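Local coordinates for putative sugar binding protein (PDB 6GT9) that binds galactose, and probably glucose, and is thought to serve a three-component sensing system linked to galactan utilization, at residues Glu75-Arg78 / Ile79-Lys82; Val102-Ile105 / Asn106-Asp110; Arg254-Lys258 / Gly259-Ala263. One frame throughout, in Å; residues are numbered along the deposited sequence.

Contact 1. Residues Glu75-Arg78 / Ile79-Lys82; sequences EHLR and ILKK
Ile79 meets Glu75 and Arg78 at once. Its N donates to Glu75 O (3.1 Å), its CD1 lies 3.8 Å from Glu75 OE2, and its CG1 packs over one face of the Arg78 guanidinium. That group grips the Glu75 carboxylate side-on: Arg78 NE reaches Glu75 OE1 at 3.0 Å and Arg78 NH2 reaches Glu75 OE2 at 2.7 Å. Both oxygens sit close to the guanidinium plane, whereas the nitrogens stand well out of the carboxylate plane. The bend at chi3 of Arg78 (71°) folds the group back to its partner. Leu80 N bonds to His76 O, and Leu80 CD1 approaches the ring obliquely, 4.1 Å from His76 CD2. His76 NE2 is hydrogen-bonded to Thr93 OG1, and the ring meets Phe101 edge-to-face; the side chain of His76 lies about 5 Å from that of galactose-binding Glu38. Lys81 N bonds to Leu77 O, and Lys81 CG rests 3.4 Å from that same oxygen. Lys82 runs alongside Arg78, with Lys82 CD 3.9 Å from Arg78 NH1. Ile79 and Leu80 pack on Val36, while on the more exposed side Glu75 probably offsets the positive charge of Arg78 beside Lys82.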
ATOM      1  N   GLU A  75       3.605   7.581  16.114  1.00 22.21           N
ATOM      2  CA  GLU A  75       4.807   6.765  16.270  1.00 23.03           C
ATOM      3  C   GLU A  75       5.670   6.811  15.008  1.00 25.67           C
ATOM      4  O   GLU A  75       6.904   6.897  15.080  1.00 21.95           O
ATOM      5  CB  GLU A  75       4.409   5.331  16.618  1.00 23.83           C
ATOM      6  CG  GLU A  75       5.554   4.345  16.735  1.00 28.70           C
ATOM      7  CD  GLU A  75       6.489   4.619  17.905  1.00 32.18           C
ATOM      8  OE1 GLU A  75       6.210   5.519  18.742  1.00 30.09           O
ATOM      9  OE2 GLU A  75       7.516   3.906  17.980  1.00 33.90           O
ATOM     10  N   HIS A  76       5.022   6.758  13.847  1.00 23.11           N
ATOM     11  CA  HIS A  76       5.703   6.888  12.564  1.00 22.40           C
ATOM     12  C   HIS A  76       6.482   8.195  12.488  1.00 19.82           C
ATOM     13  O   HIS A  76       7.651   8.214  12.091  1.00 21.42           O
ATOM     14  CB  HIS A  76       4.655   6.802  11.449  1.00 20.03           C
ATOM     15  CG  HIS A  76       5.196   6.423  10.101  1.00 23.11           C
ATOM     16  ND1 HIS A  76       4.484   5.639   9.217  1.00 23.56           N
ATOM     17  CD2 HIS A  76       6.352   6.742   9.473  1.00 22.35           C
ATOM     18  CE1 HIS A  76       5.186   5.474   8.112  1.00 24.62           C
ATOM     19  NE2 HIS A  76       6.322   6.138   8.236  1.00 24.00           N
ATOM     20  N   LEU A  77       5.856   9.284  12.870  1.00 20.73           N
ATOM     21  CA  LEU A  77       6.514  10.545  12.844  1.00 19.41           C
ATOM     22  C   LEU A  77       7.633  10.644  13.873  1.00 20.22           C
ATOM     23  O   LEU A  77       8.570  11.326  13.661  1.00 20.48           O
ATOM     24  CB  LEU A  77       5.560  11.683  13.038  1.00 20.02           C
ATOM     25  CG  LEU A  77       4.502  11.841  11.983  1.00 23.67           C
ATOM     26  CD1 LEU A  77       3.556  12.928  12.401  1.00 26.94           C
ATOM     27  CD2 LEU A  77       5.101  12.121  10.620  1.00 22.84           C
ATOM     28  N   ARG A  78       7.526   9.958  14.981  1.00 19.29           N
ATOM     29  CA  ARG A  78       8.584  10.007  15.990  1.00 21.36           C
ATOM     30  C   ARG A  78       9.834   9.293  15.497  1.00 23.38           C
ATOM     31  O   ARG A  78      10.962   9.738  15.758  1.00 25.01           O
ATOM     32  CB  ARG A  78       8.084   9.387  17.304  1.00 21.36           C
ATOM     33  CG  ARG A  78       9.087   9.407  18.437  1.00 22.80           C
ATOM     34  CD  ARG A  78       8.596   8.529  19.617  1.00 32.18           C
ATOM     35  NE  ARG A  78       8.663   7.111  19.270  1.00 30.34           N
ATOM     36  CZ  ARG A  78       9.799   6.414  19.223  1.00 34.47           C
ATOM     37  NH1 ARG A  78      10.959   7.001  19.517  1.00 32.50           N
ATOM     38  NH2 ARG A  78       9.777   5.128  18.888  1.00 35.86           N
ATOM     39  N   ILE A  79       9.649   8.190  14.769  1.00 21.40           N
ATOM     40  CA  ILE A  79      10.771   7.432  14.225  1.00 20.36           C
ATOM     41  C   ILE A  79      11.484   8.229  13.143  1.00 21.61           C
ATOM     42  O   ILE A  79      12.721   8.216  13.055  1.00 19.18           O
ATOM     43  CB  ILE A  79      10.273   6.074  13.706  1.00 29.06           C
ATOM     44  CG1 ILE A  79       9.821   5.207  14.892  1.00 26.14           C
ATOM     45  CG2 ILE A  79      11.337   5.393  12.863  1.00 25.85           C
ATOM     46  CD1 ILE A  79       9.099   3.958  14.482  1.00 26.10           C
ATOM     47  N   LEU A  80      10.725   8.957  12.319  1.00 20.41           N
ATOM     48  CA  LEU A  80      11.343   9.819  11.312  1.00 20.19           C
ATOM     49  C   LEU A  80      12.234  10.867  11.961  1.00 23.52           C
ATOM     50  O   LEU A  80      13.373  11.080  11.536  1.00 22.21           O
ATOM     51  CB  LEU A  80      10.278  10.500  10.457  1.00 15.58           C
ATOM     52  CG  LEU A  80       9.526   9.543   9.537  1.00 23.78           C
ATOM     53  CD1 LEU A  80       8.431  10.264   8.775  1.00 26.32           C
ATOM     54  CD2 LEU A  80      10.515   8.895   8.593  1.00 21.12           C
ATOM     55  N   LYS A  81      11.724  11.547  12.988  1.00 21.82           N
ATOM     56  CA  LYS A  81      12.529  12.579  13.630  1.00 25.20           C
ATOM     57  C   LYS A  81      13.727  11.984  14.353  1.00 26.86           C
ATOM     58  O   LYS A  81      14.803  12.595  14.372  1.00 27.65           O
ATOM     59  CB  LYS A  81      11.659  13.388  14.584  1.00 28.74           C
ATOM     60  CG  LYS A  81      10.493  14.068  13.872  1.00 27.78           C
ATOM     61  CD  LYS A  81       9.601  14.793  14.859  1.00 33.95           C
ATOM     62  CE  LYS A  81       8.414  15.434  14.176  1.00 40.62           C
ATOM     63  NZ  LYS A  81       7.718  16.395  15.081  1.00 44.13           N
ATOM     64  N   LYS A  82      13.570  10.793  14.932  1.00 25.44           N
ATOM     65  CA  LYS A  82      14.683  10.162  15.629  1.00 27.31           C
ATOM     66  C   LYS A  82      15.814   9.814  14.670  1.00 23.12           C
ATOM     67  O   LYS A  82      16.996  10.008  14.993  1.00 22.91           O
ATOM     68  CB  LYS A  82      14.196   8.912  16.362  1.00 24.59           C
ATOM     69  CG  LYS A  82      15.198   8.359  17.346  1.00 27.05           C
ATOM     70  CD  LYS A  82      14.571   7.245  18.159  1.00 26.07           C
ATOM     71  CE  LYS A  82      15.614   6.608  19.038  1.00 28.93           C
ATOM     72  NZ  LYS A  82      16.335   7.653  19.801  1.00 33.95           N
TER

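Contact 2. Residues Val102-Ile105 / Asn106-Asp110; sequences VPVI and NEITD
Asn106 lies against the carbonyl of Val102, one turn back in helix 98-110. Its CB is 3.4 Å from Val102 O, and its CG comes still nearer, 3.3 Å from Val102 O, because CG is turned beside the backbone N (chi1 -77°). At the tip the amide divides its work. ND2 runs alongside Val102, 4.0 Å from Val102 CG1, while OD1 accepts a hydrogen bond from the backbone N of Arg126. Val102 O itself is taken by the N of Asn106 at 2.9 Å. Arg126 also reaches Asp110 with a salt bridge from its NH1 to OD2, so Asn106 and Asp110, four residues apart, both bind Arg126 in the loop after strand 115-118. The helix is the crossover of a beta-alpha-beta unit between parallel strands 90-93 and 115-118, in the Rossmann-like lobe of a periplasmic binding protein. Pro103 kinks it, having no N-H for the turn before, although Pro103 O still accepts from Glu107 N. Glu107 has a chi1 of 101°, off the staggered positions; its chain lies beside Val104, with OE1 3.6 Å from Val104 CA. On the buried side, the side chains of Ile108 and Val104 cross, with Ile108 CD1 4.0 Å from Val104 CG1, and Ile108 continues onto Leu80 and Ala84 of helix 73-85, while Ile105 packs on Val115. Ile105 O is held by two donors of one residue: Thr109 N at 2.9 Å, and Thr109 OG1 at 3.0 Å from above the carbonyl plane, which ties the threonine hydroxyl back to its own helix.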
ATOM      1  N   VAL A 102       3.915  16.188   5.533  1.00 30.74           N
ATOM      2  CA  VAL A 102       4.556  17.227   4.718  1.00 27.05           C
ATOM      3  C   VAL A 102       5.459  18.135   5.561  1.00 32.00           C
ATOM      4  O   VAL A 102       6.643  18.271   5.228  1.00 29.50           O
ATOM      5  CB  VAL A 102       3.514  18.007   3.913  1.00 29.81           C
ATOM      6  CG1 VAL A 102       4.152  19.263   3.328  1.00 31.34           C
ATOM      7  CG2 VAL A 102       2.918  17.149   2.801  1.00 29.83           C
ATOM      8  N   PRO A 103       4.975  18.767   6.635  1.00 31.71           N
ATOM      9  CA  PRO A 103       5.895  19.586   7.443  1.00 32.34           C
ATOM     10  C   PRO A 103       7.087  18.820   8.000  1.00 32.86           C
ATOM     11  O   PRO A 103       8.174  19.399   8.108  1.00 30.85           O
ATOM     12  CB  PRO A 103       4.994  20.129   8.564  1.00 32.04           C
ATOM     13  CG  PRO A 103       3.782  19.262   8.553  1.00 39.81           C
ATOM     14  CD  PRO A 103       3.592  18.868   7.131  1.00 36.65           C
ATOM     15  N   VAL A 104       6.930  17.541   8.349  1.00 30.85           N
ATOM     16  CA  VAL A 104       8.057  16.791   8.904  1.00 30.49           C
ATOM     17  C   VAL A 104       9.052  16.421   7.809  1.00 28.67           C
ATOM     18  O   VAL A 104      10.269  16.496   8.011  1.00 25.25           O
ATOM     19  CB  VAL A 104       7.562  15.547   9.660  1.00 31.79           C
ATOM     20  CG1 VAL A 104       8.741  14.716  10.155  1.00 24.55           C
ATOM     21  CG2 VAL A 104       6.680  15.953  10.825  1.00 31.97           C
ATOM     22  N   ILE A 105       8.562  15.990   6.643  1.00 25.14           N
ATOM     23  CA  ILE A 105       9.470  15.769   5.520  1.00 28.78           C
ATOM     24  C   ILE A 105      10.230  17.049   5.200  1.00 27.55           C
ATOM     25  O   ILE A 105      11.448  17.028   4.994  1.00 24.47           O
ATOM     26  CB  ILE A 105       8.708  15.233   4.293  1.00 20.68           C
ATOM     27  CG1 ILE A 105       8.293  13.776   4.525  1.00 21.67           C
ATOM     28  CG2 ILE A 105       9.577  15.341   3.064  1.00 21.87           C
ATOM     29  CD1 ILE A 105       7.200  13.260   3.563  1.00 19.52           C
ATOM     30  N   ASN A 106       9.532  18.189   5.208  1.00 28.32           N
ATOM     31  CA  ASN A 106      10.175  19.462   4.887  1.00 29.05           C
ATOM     32  C   ASN A 106      11.232  19.841   5.921  1.00 28.15           C
ATOM     33  O   ASN A 106      12.320  20.306   5.562  1.00 28.20           O
ATOM     34  CB  ASN A 106       9.119  20.559   4.766  1.00 30.21           C
ATOM     35  CG  ASN A 106       8.361  20.489   3.458  1.00 30.98           C
ATOM     36  OD1 ASN A 106       8.585  19.592   2.651  1.00 31.05           O
ATOM     37  ND2 ASN A 106       7.454  21.430   3.244  1.00 34.83           N
ATOM     38  N   GLU A 107      10.936  19.655   7.208  1.00 26.70           N
ATOM     39  CA  GLU A 107      11.911  20.020   8.231  1.00 30.55           C
ATOM     40  C   GLU A 107      13.133  19.108   8.182  1.00 29.18           C
ATOM     41  O   GLU A 107      14.259  19.566   8.421  1.00 26.54           O
ATOM     42  CB  GLU A 107      11.252  19.998   9.617  1.00 31.36           C
ATOM     43  CG  GLU A 107      11.528  18.785  10.452  1.00 37.83           C
ATOM     44  CD  GLU A 107      10.664  18.717  11.712  1.00 52.22           C
ATOM     45  OE1 GLU A 107       9.462  18.665  11.607  1.00 57.28           O
ATOM     46  OE2 GLU A 107      11.182  18.693  12.805  1.00 61.67           O
ATOM     47  N   ILE A 108      12.938  17.828   7.857  1.00 23.96           N
ATOM     48  CA  ILE A 108      14.069  16.915   7.697  1.00 23.30           C
ATOM     49  C   ILE A 108      14.925  17.349   6.518  1.00 27.66           C
ATOM     50  O   ILE A 108      16.157  17.430   6.614  1.00 24.04           O
ATOM     51  CB  ILE A 108      13.569  15.468   7.527  1.00 23.30           C
ATOM     52  CG1 ILE A 108      12.986  14.950   8.840  1.00 28.13           C
ATOM     53  CG2 ILE A 108      14.693  14.568   7.014  1.00 20.72           C
ATOM     54  CD1 ILE A 108      12.283  13.622   8.709  1.00 23.56           C
ATOM     55  N   THR A 109      14.271  17.651   5.388  1.00 22.17           N
ATOM     56  CA  THR A 109      14.981  18.135   4.206  1.00 24.09           C
ATOM     57  C   THR A 109      15.799  19.379   4.524  1.00 25.75           C
ATOM     58  O   THR A 109      16.915  19.540   4.023  1.00 29.24           O
ATOM     59  CB  THR A 109      13.985  18.435   3.084  1.00 23.87           C
ATOM     60  OG1 THR A 109      13.322  17.225   2.692  1.00 25.35           O
ATOM     61  CG2 THR A 109      14.691  19.030   1.867  1.00 28.23           C
ATOM     62  N   ASP A 110      15.260  20.269   5.359  1.00 29.58           N
ATOM     63  CA  ASP A 110      15.952  21.514   5.675  1.00 33.86           C
ATOM     64  C   ASP A 110      17.141  21.293   6.603  1.00 34.00           C
ATOM     65  O   ASP A 110      17.988  22.182   6.728  1.00 34.86           O
ATOM     66  CB  ASP A 110      14.968  22.519   6.282  1.00 31.39           C
ATOM     67  CG  ASP A 110      13.924  22.998   5.275  1.00 38.22           C
ATOM     68  OD1 ASP A 110      14.252  23.121   4.073  1.00 38.80           O
ATOM     69  OD2 ASP A 110      12.768  23.249   5.679  1.00 38.70           O
TER

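Contact 3. Residues Arg254-Lys258 / Gly259-Ala263; sequences RYLQK and GTIAA
Leu256 O, near the end of helix 250-258, takes a weak hydrogen bond from Gly259 N (3.2 Å). A water donates to it as well and also donates to Ile261 O at 2.6 Å, bridging the last helical turn to the outgoing chain. Ile261 O receives in addition a nearly straight CA-H...O contact from Leu256, whose CA is 3.5 Å away. One residue earlier, Tyr255 O is the acceptor for Ile261 N in another weak bond of 3.3 Å, and Arg254 O is occupied by Lys258 N. Gly259, with a positive phi of 88°, ends the helix in a Schellman motif; lacking a side chain, it avoids the carbonyl oxygen of Lys258 at these backbone angles. Helix 250-258 connects parallel strands 242-246 and 263-266 of the mixed sheet, a beta-alpha-beta crossover, and the motif starts the return to the second strand; backbone bonds of Ala262 with Ile243 and of Ala263 with Gly245 lead the chain into that sheet. The polar ends beside the turn converge on Glu233 of helix 224-235: its OE1 forms a salt bridge with Lys258 NZ and a hydrogen bond with Thr260 OG1. Lys258 and Thr260 run side by side, and the bends at chi3 and chi4 of the lysine curl its NZ to within 3.6 Å of Thr260 OG1. Gln257 O accepts a hydrogen bond from Lys302 NZ. Ile261 makes the apolar part of the contact: its CD1 touches Tyr255 CB at 3.6 Å, and its CG2 lies 3.9 Å from Leu256 CD1. Thr260 CB approaches the tyrosine ring obliquely, 3.8 Å from Tyr255 CD1.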
ATOM      1  N   ARG A 254      -3.683 -17.879  -3.408  1.00 33.05           N
ATOM      2  CA  ARG A 254      -4.401 -19.117  -3.118  1.00 39.95           C
ATOM      3  C   ARG A 254      -5.909 -18.932  -3.271  1.00 35.58           C
ATOM      4  O   ARG A 254      -6.580 -19.722  -3.948  1.00 35.74           O
ATOM      5  CB  ARG A 254      -4.055 -19.590  -1.705  1.00 34.30           C
ATOM      6  CG  ARG A 254      -4.734 -20.887  -1.332  1.00 41.87           C
ATOM      7  CD  ARG A 254      -4.453 -21.951  -2.386  1.00 46.86           C
ATOM      8  NE  ARG A 254      -5.188 -23.184  -2.123  1.00 51.48           N
ATOM      9  CZ  ARG A 254      -5.961 -23.803  -3.010  1.00 46.44           C
ATOM     10  NH1 ARG A 254      -6.098 -23.314  -4.240  1.00 46.56           N
ATOM     11  NH2 ARG A 254      -6.589 -24.920  -2.667  1.00 47.39           N
ATOM     12  N   TYR A 255      -6.456 -17.883  -2.655  1.00 35.22           N
ATOM     13  CA  TYR A 255      -7.888 -17.611  -2.755  1.00 32.15           C
ATOM     14  C   TYR A 255      -8.311 -17.326  -4.194  1.00 34.96           C
ATOM     15  O   TYR A 255      -9.408 -17.712  -4.621  1.00 33.07           O
ATOM     16  CB  TYR A 255      -8.248 -16.432  -1.857  1.00 29.64           C
ATOM     17  CG  TYR A 255      -8.503 -16.764  -0.404  1.00 34.43           C
ATOM     18  CD1 TYR A 255      -9.419 -17.745  -0.039  1.00 36.06           C
ATOM     19  CD2 TYR A 255      -7.845 -16.068   0.612  1.00 32.78           C
ATOM     20  CE1 TYR A 255      -9.668 -18.035   1.297  1.00 34.38           C
ATOM     21  CE2 TYR A 255      -8.085 -16.349   1.944  1.00 32.55           C
ATOM     22  CZ  TYR A 255      -8.997 -17.331   2.282  1.00 36.34           C
ATOM     23  OH  TYR A 255      -9.233 -17.608   3.607  1.00 36.56           O
ATOM     24  N   LEU A 256      -7.464 -16.614  -4.945  1.00 29.72           N
ATOM     25  CA  LEU A 256      -7.708 -16.394  -6.364  1.00 32.52           C
ATOM     26  C   LEU A 256      -7.755 -17.716  -7.117  1.00 36.60           C
ATOM     27  O   LEU A 256      -8.611 -17.916  -7.990  1.00 35.15           O
ATOM     28  CB  LEU A 256      -6.612 -15.490  -6.922  1.00 26.16           C
ATOM     29  CG  LEU A 256      -6.759 -14.636  -8.168  1.00 32.23           C
ATOM     30  CD1 LEU A 256      -7.959 -13.719  -8.074  1.00 30.81           C
ATOM     31  CD2 LEU A 256      -5.480 -13.827  -8.310  1.00 30.81           C
ATOM     32  N   GLN A 257      -6.844 -18.634  -6.786  1.00 35.17           N
ATOM     33  CA  GLN A 257      -6.866 -19.949  -7.414  1.00 40.69           C
ATOM     34  C   GLN A 257      -8.126 -20.718  -7.034  1.00 38.68           C
ATOM     35  O   GLN A 257      -8.715 -21.411  -7.873  1.00 38.24           O
ATOM     36  CB  GLN A 257      -5.609 -20.728  -7.026  1.00 41.72           C
ATOM     37  CG  GLN A 257      -5.501 -22.119  -7.641  1.00 47.98           C
ATOM     38  CD  GLN A 257      -5.250 -22.102  -9.144  1.00 50.67           C
ATOM     39  OE1 GLN A 257      -5.765 -22.951  -9.875  1.00 60.27           O
ATOM     40  NE2 GLN A 257      -4.450 -21.143  -9.610  1.00 50.67           N
ATOM     41  N   LYS A 258      -8.563 -20.597  -5.778  1.00 39.26           N
ATOM     42  CA  LYS A 258      -9.775 -21.259  -5.314  1.00 37.84           C
ATOM     43  C   LYS A 258     -11.042 -20.633  -5.870  1.00 38.15           C
ATOM     44  O   LYS A 258     -12.110 -21.247  -5.758  1.00 35.35           O
ATOM     45  CB  LYS A 258      -9.844 -21.237  -3.789  1.00 35.50           C
ATOM     46  CG  LYS A 258      -9.064 -22.348  -3.110  1.00 43.73           C
ATOM     47  CD  LYS A 258      -8.802 -22.043  -1.637  1.00 41.34           C
ATOM     48  CE  LYS A 258      -9.863 -22.619  -0.709  1.00 44.15           C
ATOM     49  NZ  LYS A 258     -11.229 -22.103  -1.010  1.00 49.60           N
ATOM     50  N   GLY A 259     -10.958 -19.438  -6.451  1.00 32.78           N
ATOM     51  CA  GLY A 259     -12.127 -18.738  -6.940  1.00 34.30           C
ATOM     52  C   GLY A 259     -12.824 -17.871  -5.915  1.00 34.27           C
ATOM     53  O   GLY A 259     -13.742 -17.127  -6.280  1.00 33.86           O
ATOM     54  N   THR A 260     -12.401 -17.931  -4.648  1.00 30.16           N
ATOM     55  CA  THR A 260     -13.017 -17.113  -3.607  1.00 27.92           C
ATOM     56  C   THR A 260     -12.798 -15.629  -3.867  1.00 31.53           C
ATOM     57  O   THR A 260     -13.730 -14.824  -3.753  1.00 27.37           O
ATOM     58  CB  THR A 260     -12.452 -17.500  -2.246  1.00 31.11           C
ATOM     59  OG1 THR A 260     -12.515 -18.924  -2.091  1.00 38.48           O
ATOM     60  CG2 THR A 260     -13.237 -16.823  -1.144  1.00 31.70           C
ATOM     61  N   ILE A 261     -11.551 -15.241  -4.183  1.00 30.15           N
ATOM     62  CA  ILE A 261     -11.233 -13.900  -4.667  1.00 26.41           C
ATOM     63  C   ILE A 261     -11.294 -13.908  -6.187  1.00 23.59           C
ATOM     64  O   ILE A 261     -10.826 -14.846  -6.836  1.00 28.42           O
ATOM     65  CB  ILE A 261      -9.849 -13.449  -4.152  1.00 21.03           C
ATOM     66  CG1 ILE A 261      -9.909 -13.299  -2.625  1.00 25.03           C
ATOM     67  CG2 ILE A 261      -9.404 -12.158  -4.822  1.00 24.76           C
ATOM     68  CD1 ILE A 261      -8.604 -12.853  -1.978  1.00 25.28           C
ATOM     69  N   ALA A 262     -11.889 -12.865  -6.764  1.00 23.97           N
ATOM     70  CA  ALA A 262     -12.029 -12.768  -8.214  1.00 22.54           C
ATOM     71  C   ALA A 262     -10.886 -12.022  -8.887  1.00 27.00           C
ATOM     72  O   ALA A 262     -10.556 -12.310 -10.048  1.00 22.99           O
ATOM     73  CB  ALA A 262     -13.345 -12.073  -8.568  1.00 24.26           C
ATOM     74  N   ALA A 263     -10.280 -11.053  -8.207  1.00 25.12           N
ATOM     75  CA  ALA A 263      -9.272 -10.236  -8.863  1.00 15.17           C
ATOM     76  C   ALA A 263      -8.419  -9.575  -7.799  1.00 18.41           C
ATOM     77  O   ALA A 263      -8.808  -9.493  -6.634  1.00 20.20           O
ATOM     78  CB  ALA A 263      -9.904  -9.172  -9.755  1.00 16.58           C
TER
HETATM   79  O   HOH W   1     -10.846 -16.284  -9.061  1.00 30.96           O

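From the N terminus the three contacts follow in series; none nests in or crosses another. Contacts 1 and 2 join successive turns within helices 73-85 and 98-110, neighbours beside the parallel sheet of one lobe, and close no loop. They touch directly: Lys81 CE lies 3.8 Å from Val104 CG2, and Leu77 CD2 packs on the same methyl group, so the two helices share a seam. Contact 3 closes the turn after helix 250-258 and leads into strand 263-266 of the mixed sheet. It belongs to the other lobe, across the chain's centre, its own centre about 38 Å from that of contact 1 and about 42 Å from that of contact 2. Galactose is bound between the lobes.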